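Local coordinates for protein putative acetyltransferase Sthe_0691 (Sphaerobacter thermophilus, PDB 3SHP) that is a putative acetyltransferase that probably transfers an acetyl group from acetyl-CoA to a substrate not yet identified, at residues 40-45 with 161-166; 82-87 with 119-124. All coordinates share one frame; numbering follows the deposited sequence.

How the contacts relate
Strands 121-127 and 157-167 are antiparallel neighbours in one mixed sheet, and contacts 1 and 2 meet across them, their centres about 10 Å apart. Contact 2 pairs strand 121-127 with strand 84-91, and contact 1 lays the 40-45 segment against residues of strand 157-167. Side chains join the two: Gln-165 NE2 of contact 1 probably hydrogen-bonds Thr-123 OG1 of contact 2 at 2.7 Å, and Ile-163 CG2 packs 3.4 Å from Thr-123 CG2. The bound meso-tartaric acid, in a pocket formed by Phe-35, Arg-58 and Trp-59, is about 13 Å from the side chain of Leu-87, so contact 2 does not line that pocket.

Contact 1: residues 40-45 with 161-166; sequences ARAEAF and LLIYQA
Ala-44 N donates to Gln-165 OE1 at 3.0 Å with an N-H...O angle of 159°, the donor standing well above the carbonyl plane of the side-chain amide. Gln-165 NE2 donates to a water at 2.9 Å, and that water gives a hydrogen bond of 2.7 Å to Ala-44 O, while NE2 also bonds Thr-123 on the neighbouring strand. CG is anti to the carbonyl carbon and beside the backbone N (chi1 -70°), and the chain beyond is extended, which carries the amide across to the short strand 43-44. Two residues back along strand 157-167, Ile-163 presses CG2 to 3.2 Å from Ala-42 O, and its CG1 lies 4.0 Å from Ala-42 CB. Farther along, the Leu-161 methyl CD2 rests on one face of the Arg-41 guanidinium, offset toward the rim and 3.4 Å from NE; the two side chains cross at about a right angle, and NE forms a salt bridge to Glu-125. Glu-43 sends its carboxylate away, to Arg-149 of the second subunit. One glutamine side chain thus ties strand 43-44 to strand 157-167, bonding the N-H of Ala-44 directly and its C=O through a water, in a segment whose Glu-43 also pairs with a strand of the second subunit.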
ATOM      1  N   ALA A  40     -11.753 -12.642  20.340  1.00 22.13           N
ATOM      2  CA  ALA A  40     -12.077 -13.899  19.648  1.00 22.38           C
ATOM      3  C   ALA A  40     -13.109 -13.620  18.566  1.00 22.98           C
ATOM      4  O   ALA A  40     -14.270 -13.286  18.861  1.00 23.57           O
ATOM      5  CB  ALA A  40     -12.556 -14.989  20.611  1.00 21.40           C
ATOM      6  N   ARG A  41     -12.632 -13.765  17.326  1.00 22.54           N
ATOM      7  CA  ARG A  41     -13.300 -13.531  16.056  1.00 22.97           C
ATOM      8  C   ARG A  41     -14.710 -14.089  15.795  1.00 22.34           C
ATOM      9  O   ARG A  41     -15.488 -13.495  15.041  1.00 21.17           O
ATOM     10  CB  ARG A  41     -12.437 -14.245  15.018  1.00 23.45           C
ATOM     11  CG  ARG A  41     -11.841 -13.410  14.065  1.00 24.39           C
ATOM     12  CD  ARG A  41     -10.839 -14.255  13.322  1.00 23.77           C
ATOM     13  NE  ARG A  41      -9.609 -14.295  14.102  1.00 23.56           N
ATOM     14  CZ  ARG A  41      -8.375 -14.291  13.595  1.00 23.31           C
ATOM     15  NH1 ARG A  41      -7.339 -14.329  14.437  1.00 20.66           N
ATOM     16  NH2 ARG A  41      -8.176 -14.223  12.270  1.00 22.32           N
ATOM     17  N   ALA A  42     -14.956 -15.297  16.298  1.00 21.98           N
ATOM     18  CA  ALA A  42     -16.227 -15.971  16.114  1.00 21.87           C
ATOM     19  C   ALA A  42     -16.561 -16.683  17.395  1.00 22.45           C
ATOM     20  O   ALA A  42     -15.680 -16.917  18.227  1.00 22.01           O
ATOM     21  CB  ALA A  42     -16.123 -16.960  14.989  1.00 22.12           C
ATOM     22  N   GLU A  43     -17.829 -17.065  17.544  1.00 22.81           N
ATOM     23  CA  GLU A  43     -18.290 -17.708  18.769  1.00 22.73           C
ATOM     24  C   GLU A  43     -19.647 -18.335  18.449  1.00 22.90           C
ATOM     25  O   GLU A  43     -20.333 -17.879  17.529  1.00 22.27           O
ATOM     26  CB  GLU A  43     -18.411 -16.663  19.892  1.00 22.07           C
ATOM     27  CG  GLU A  43     -19.365 -15.524  19.532  1.00 22.38           C
ATOM     28  CD  GLU A  43     -19.251 -14.299  20.418  1.00 25.33           C
ATOM     29  OE1 GLU A  43     -20.324 -13.860  20.909  1.00 27.19           O
ATOM     30  OE2 GLU A  43     -18.129 -13.734  20.582  1.00 25.11           O
ATOM     31  N   ALA A  44     -20.036 -19.375  19.177  1.00 23.84           N
ATOM     32  CA  ALA A  44     -21.410 -19.882  19.037  1.00 25.73           C
ATOM     33  C   ALA A  44     -22.393 -18.728  19.195  1.00 26.45           C
ATOM     34  O   ALA A  44     -22.170 -17.827  20.014  1.00 26.68           O
ATOM     35  CB  ALA A  44     -21.717 -20.948  20.079  1.00 25.76           C
ATOM     36  N   PHE A  45     -23.457 -18.741  18.409  1.00 27.62           N
ATOM     37  CA  PHE A  45     -24.471 -17.715  18.519  1.00 30.15           C
ATOM     38  C   PHE A  45     -25.244 -17.898  19.816  1.00 31.57           C
ATOM     39  O   PHE A  45     -25.941 -18.891  19.984  1.00 31.16           O
ATOM     40  CB  PHE A  45     -25.430 -17.793  17.341  1.00 30.15           C
ATOM     41  CG  PHE A  45     -26.480 -16.700  17.318  1.00 31.78           C
ATOM     42  CD1 PHE A  45     -26.254 -15.518  16.624  1.00 32.26           C
ATOM     43  CD2 PHE A  45     -27.713 -16.872  17.966  1.00 32.14           C
ATOM     44  CE1 PHE A  45     -27.229 -14.509  16.577  1.00 32.52           C
ATOM     45  CE2 PHE A  45     -28.702 -15.872  17.925  1.00 32.39           C
ATOM     46  CZ  PHE A  45     -28.459 -14.684  17.233  1.00 32.99           C
ATOM     47  N   LEU A 161      -8.935 -21.818  11.534  1.00 21.68           N
ATOM     48  CA  LEU A 161      -8.982 -21.291  12.888  1.00 21.65           C
ATOM     49  C   LEU A 161     -10.155 -21.954  13.601  1.00 22.30           C
ATOM     50  O   LEU A 161     -11.278 -21.973  13.074  1.00 22.93           O
ATOM     51  CB  LEU A 161      -9.189 -19.781  12.886  1.00 21.07           C
ATOM     52  CG  LEU A 161      -9.142 -19.164  14.295  1.00 20.98           C
ATOM     53  CD1 LEU A 161      -7.772 -19.459  14.945  1.00 18.95           C
ATOM     54  CD2 LEU A 161      -9.487 -17.641  14.298  1.00 19.69           C
ATOM     55  N   LEU A 162      -9.900 -22.475  14.795  1.00 22.26           N
ATOM     56  CA  LEU A 162     -10.934 -23.098  15.591  1.00 22.02           C
ATOM     57  C   LEU A 162     -11.238 -22.199  16.752  1.00 22.11           C
ATOM     58  O   LEU A 162     -10.341 -21.534  17.254  1.00 22.76           O
ATOM     59  CB  LEU A 162     -10.467 -24.465  16.105  1.00 22.19           C
ATOM     60  CG  LEU A 162     -10.031 -25.481  15.038  1.00 21.91           C
ATOM     61  CD1 LEU A 162      -9.625 -26.836  15.662  1.00 20.41           C
ATOM     62  CD2 LEU A 162     -11.156 -25.655  14.057  1.00 20.70           C
ATOM     63  N   ILE A 163     -12.502 -22.166  17.174  1.00 22.16           N
ATOM     64  CA  ILE A 163     -12.899 -21.433  18.372  1.00 22.22           C
ATOM     65  C   ILE A 163     -13.372 -22.432  19.412  1.00 23.92           C
ATOM     66  O   ILE A 163     -14.360 -23.156  19.196  1.00 24.28           O
ATOM     67  CB  ILE A 163     -14.056 -20.457  18.107  1.00 22.04           C
ATOM     68  CG1 ILE A 163     -13.778 -19.586  16.878  1.00 19.97           C
ATOM     69  CG2 ILE A 163     -14.356 -19.638  19.372  1.00 20.97           C
ATOM     70  CD1 ILE A 163     -12.640 -18.568  17.073  1.00 19.78           C
ATOM     71  N   TYR A 164     -12.654 -22.474  20.532  1.00 25.16           N
ATOM     72  CA  TYR A 164     -12.973 -23.372  21.629  1.00 26.22           C
ATOM     73  C   TYR A 164     -13.723 -22.576  22.674  1.00 27.20           C
ATOM     74  O   TYR A 164     -13.395 -21.412  22.921  1.00 27.66           O
ATOM     75  CB  TYR A 164     -11.683 -23.966  22.236  1.00 25.93           C
ATOM     76  CG  TYR A 164     -11.264 -25.254  21.572  1.00 25.53           C
ATOM     77  CD1 TYR A 164     -10.822 -25.263  20.249  1.00 24.42           C
ATOM     78  CD2 TYR A 164     -11.312 -26.463  22.260  1.00 25.46           C
ATOM     79  CE1 TYR A 164     -10.461 -26.439  19.623  1.00 24.52           C
ATOM     80  CE2 TYR A 164     -10.933 -27.665  21.642  1.00 25.40           C
ATOM     81  CZ  TYR A 164     -10.500 -27.631  20.331  1.00 27.04           C
ATOM     82  OH  TYR A 164     -10.111 -28.786  19.688  1.00 30.30           O
ATOM     83  N   GLN A 165     -14.717 -23.215  23.289  1.00 28.16           N
ATOM     84  CA  GLN A 165     -15.578 -22.567  24.282  1.00 28.89           C
ATOM     85  C   GLN A 165     -15.919 -23.472  25.442  1.00 30.47           C
ATOM     86  O   GLN A 165     -15.981 -24.698  25.301  1.00 30.64           O
ATOM     87  CB  GLN A 165     -16.875 -22.076  23.624  1.00 27.82           C
ATOM     88  CG  GLN A 165     -16.651 -20.890  22.672  1.00 26.28           C
ATOM     89  CD  GLN A 165     -17.963 -20.215  22.261  1.00 25.25           C
ATOM     90  OE1 GLN A 165     -18.758 -20.778  21.488  1.00 25.26           O
ATOM     91  NE2 GLN A 165     -18.189 -19.010  22.765  1.00 20.96           N
ATOM     92  N   ALA A 166     -16.110 -22.865  26.604  1.00 32.49           N
ATOM     93  CA  ALA A 166     -16.901 -23.482  27.648  1.00 34.78           C
ATOM     94  C   ALA A 166     -18.051 -22.531  27.918  1.00 36.29           C
ATOM     95  O   ALA A 166     -17.862 -21.303  28.073  1.00 36.28           O
ATOM     96  CB  ALA A 166     -16.081 -23.725  28.892  1.00 34.62           C
TER
HETATM   97  O   HOH W   1     -20.692 -17.638  22.259  1.00 27.19           O

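Contact 2: residues 82-87 with 119-124; sequences KQTASL and LLVITV
The beta-alpha-beta unit of strand 84-91, helix 98-116 and strand 121-127, consistent with a GNAT-type acetyltransferase fold, sets its two strands side by side, their axes 4.7 Å apart and 9° from parallel. Gln-83 O is a forked acceptor, taking Leu-120 N at 2.8 Å and, by a longer bond in the carbonyl plane, Val-121 N at 3.3 Å. Leu-120 CD1 lies 3.9 Å from Gln-83 CD, the side chains alongside each other. Ala-85 uses both its groups, N to Val-121 O and O from Thr-123 N; Leu-87 N follows on Thr-123 O at 2.8 Å, and the pairing continues to Glu-125. Leu-119 CD1 reaches Ala-85 CB at 3.6 Å. Leu-87 CG sits between its backbone N and carbonyl carbon (chi1 54°), bringing CG and CD2 against Val-124 CG2; Val-109 and Leu-113 of helix 98-116 pack on Leu-87. On the other face a water donates to Ser-86 OG and weakly to Ala-85 O, and hydrogen-bonds Thr-123 OG1 at 2.7 Å, which also bonds Gln-165. The helix-facing side is thus apolar, whereas on the other Ser-86 and Thr-123 share a water, beside the apolar contact of Thr-84 CG2 with Val-121 CB.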
ATOM      1  N   LYS A  82     -19.922  -8.581  29.770  1.00 35.83           N
ATOM      2  CA  LYS A  82     -20.587  -8.686  31.062  1.00 36.88           C
ATOM      3  C   LYS A  82     -20.372 -10.052  31.709  1.00 36.53           C
ATOM      4  O   LYS A  82     -19.955 -10.131  32.860  1.00 37.06           O
ATOM      5  CB  LYS A  82     -22.075  -8.368  30.937  1.00 38.12           C
ATOM      6  CG  LYS A  82     -22.811  -8.303  32.260  1.00 40.41           C
ATOM      7  CD  LYS A  82     -24.214  -7.735  32.067  1.00 47.43           C
ATOM      8  CE  LYS A  82     -25.071  -8.575  31.084  1.00 50.64           C
ATOM      9  NZ  LYS A  82     -26.307  -7.856  30.553  1.00 52.43           N
ATOM     10  N   GLN A  83     -20.652 -11.117  30.972  1.00 35.42           N
ATOM     11  CA  GLN A  83     -20.503 -12.454  31.502  1.00 34.72           C
ATOM     12  C   GLN A  83     -19.613 -13.336  30.632  1.00 33.15           C
ATOM     13  O   GLN A  83     -19.700 -14.566  30.704  1.00 32.68           O
ATOM     14  CB  GLN A  83     -21.889 -13.061  31.638  1.00 35.76           C
ATOM     15  CG  GLN A  83     -22.533 -12.685  32.978  1.00 40.07           C
ATOM     16  CD  GLN A  83     -24.025 -12.566  32.910  1.00 45.68           C
ATOM     17  OE1 GLN A  83     -24.620 -12.444  31.830  1.00 49.67           O
ATOM     18  NE2 GLN A  83     -24.654 -12.568  34.073  1.00 49.36           N
ATOM     19  N   THR A  84     -18.781 -12.701  29.799  1.00 31.14           N
ATOM     20  CA  THR A  84     -17.973 -13.416  28.811  1.00 29.29           C
ATOM     21  C   THR A  84     -16.509 -13.061  28.923  1.00 27.87           C
ATOM     22  O   THR A  84     -16.163 -11.958  29.352  1.00 27.48           O
ATOM     23  CB  THR A  84     -18.421 -13.104  27.368  1.00 29.44           C
ATOM     24  OG1 THR A  84     -18.215 -11.713  27.097  1.00 28.65           O
ATOM     25  CG2 THR A  84     -19.911 -13.445  27.164  1.00 29.33           C
ATOM     26  N   ALA A  85     -15.647 -14.003  28.549  1.00 26.58           N
ATOM     27  CA  ALA A  85     -14.237 -13.719  28.379  1.00 25.79           C
ATOM     28  C   ALA A  85     -13.799 -14.335  27.063  1.00 25.91           C
ATOM     29  O   ALA A  85     -14.074 -15.509  26.810  1.00 26.31           O
ATOM     30  CB  ALA A  85     -13.441 -14.305  29.507  1.00 25.89           C
ATOM     31  N   SER A  86     -13.150 -13.526  26.228  1.00 25.16           N
ATOM     32  CA  SER A  86     -12.647 -13.946  24.935  1.00 24.40           C
ATOM     33  C   SER A  86     -11.150 -13.673  24.901  1.00 23.81           C
ATOM     34  O   SER A  86     -10.691 -12.656  25.417  1.00 24.22           O
ATOM     35  CB  SER A  86     -13.359 -13.174  23.822  1.00 24.94           C
ATOM     36  OG  SER A  86     -14.764 -13.349  23.923  1.00 25.26           O
ATOM     37  N   LEU A  87     -10.388 -14.570  24.294  1.00 22.83           N
ATOM     38  CA  LEU A  87      -8.935 -14.430  24.276  1.00 22.58           C
ATOM     39  C   LEU A  87      -8.236 -15.085  23.103  1.00 21.92           C
ATOM     40  O   LEU A  87      -8.742 -16.032  22.492  1.00 21.82           O
ATOM     41  CB  LEU A  87      -8.310 -14.962  25.553  1.00 22.87           C
ATOM     42  CG  LEU A  87      -8.635 -16.374  25.977  1.00 25.36           C
ATOM     43  CD1 LEU A  87      -7.397 -16.996  26.594  1.00 28.17           C
ATOM     44  CD2 LEU A  87      -9.807 -16.357  26.979  1.00 27.15           C
ATOM     45  N   LEU A 119     -18.080 -15.768  35.000  1.00 46.44           N
ATOM     46  CA  LEU A 119     -18.257 -15.945  33.571  1.00 43.59           C
ATOM     47  C   LEU A 119     -19.208 -17.074  33.273  1.00 42.06           C
ATOM     48  O   LEU A 119     -19.186 -18.108  33.942  1.00 42.08           O
ATOM     49  CB  LEU A 119     -16.917 -16.243  32.917  1.00 42.98           C
ATOM     50  CG  LEU A 119     -15.827 -15.222  33.164  1.00 42.09           C
ATOM     51  CD1 LEU A 119     -14.540 -15.783  32.577  1.00 41.55           C
ATOM     52  CD2 LEU A 119     -16.178 -13.866  32.545  1.00 41.54           C
ATOM     53  N   LEU A 120     -20.048 -16.864  32.271  1.00 39.99           N
ATOM     54  CA  LEU A 120     -20.886 -17.930  31.748  1.00 38.63           C
ATOM     55  C   LEU A 120     -20.255 -18.480  30.455  1.00 37.35           C
ATOM     56  O   LEU A 120     -20.597 -19.591  30.039  1.00 37.84           O
ATOM     57  CB  LEU A 120     -22.330 -17.431  31.533  1.00 38.27           C
ATOM     58  CG  LEU A 120     -22.997 -16.900  32.824  1.00 39.52           C
ATOM     59  CD1 LEU A 120     -24.438 -16.390  32.620  1.00 40.21           C
ATOM     60  CD2 LEU A 120     -22.963 -17.946  33.957  1.00 39.84           C
ATOM     61  N   VAL A 121     -19.325 -17.721  29.850  1.00 34.65           N
ATOM     62  CA  VAL A 121     -18.696 -18.094  28.562  1.00 33.17           C
ATOM     63  C   VAL A 121     -17.219 -17.712  28.498  1.00 32.53           C
ATOM     64  O   VAL A 121     -16.838 -16.577  28.831  1.00 33.33           O
ATOM     65  CB  VAL A 121     -19.406 -17.441  27.352  1.00 32.77           C
ATOM     66  CG1 VAL A 121     -18.975 -18.093  26.053  1.00 32.06           C
ATOM     67  CG2 VAL A 121     -20.910 -17.534  27.488  1.00 32.37           C
ATOM     68  N   ILE A 122     -16.396 -18.678  28.097  1.00 31.34           N
ATOM     69  CA  ILE A 122     -14.974 -18.477  27.814  1.00 29.83           C
ATOM     70  C   ILE A 122     -14.749 -18.924  26.377  1.00 27.97           C
ATOM     71  O   ILE A 122     -15.198 -20.012  25.989  1.00 27.27           O
ATOM     72  CB  ILE A 122     -14.073 -19.327  28.755  1.00 30.55           C
ATOM     73  CG1 ILE A 122     -14.345 -18.981  30.224  1.00 32.15           C
ATOM     74  CG2 ILE A 122     -12.590 -19.119  28.443  1.00 30.59           C
ATOM     75  CD1 ILE A 122     -13.528 -19.829  31.264  1.00 31.82           C
ATOM     76  N   THR A 123     -14.051 -18.089  25.605  1.00 25.51           N
ATOM     77  CA  THR A 123     -13.953 -18.246  24.165  1.00 23.89           C
ATOM     78  C   THR A 123     -12.481 -18.014  23.790  1.00 23.66           C
ATOM     79  O   THR A 123     -11.908 -16.952  24.098  1.00 23.42           O
ATOM     80  CB  THR A 123     -14.908 -17.244  23.433  1.00 23.46           C
ATOM     81  OG1 THR A 123     -16.263 -17.467  23.850  1.00 22.86           O
ATOM     82  CG2 THR A 123     -14.854 -17.395  21.918  1.00 21.58           C
ATOM     83  N   VAL A 124     -11.879 -19.019  23.155  1.00 22.61           N
ATOM     84  CA  VAL A 124     -10.448 -19.013  22.828  1.00 21.74           C
ATOM     85  C   VAL A 124     -10.205 -19.359  21.350  1.00 21.47           C
ATOM     86  O   VAL A 124     -10.726 -20.362  20.837  1.00 21.60           O
ATOM     87  CB  VAL A 124      -9.667 -20.034  23.698  1.00 22.43           C
ATOM     88  CG1 VAL A 124      -8.159 -19.844  23.543  1.00 20.67           C
ATOM     89  CG2 VAL A 124     -10.069 -19.909  25.192  1.00 23.77           C
TER
HETATM   90  O   HOH W   2     -16.797 -15.182  25.093  1.00 30.29           O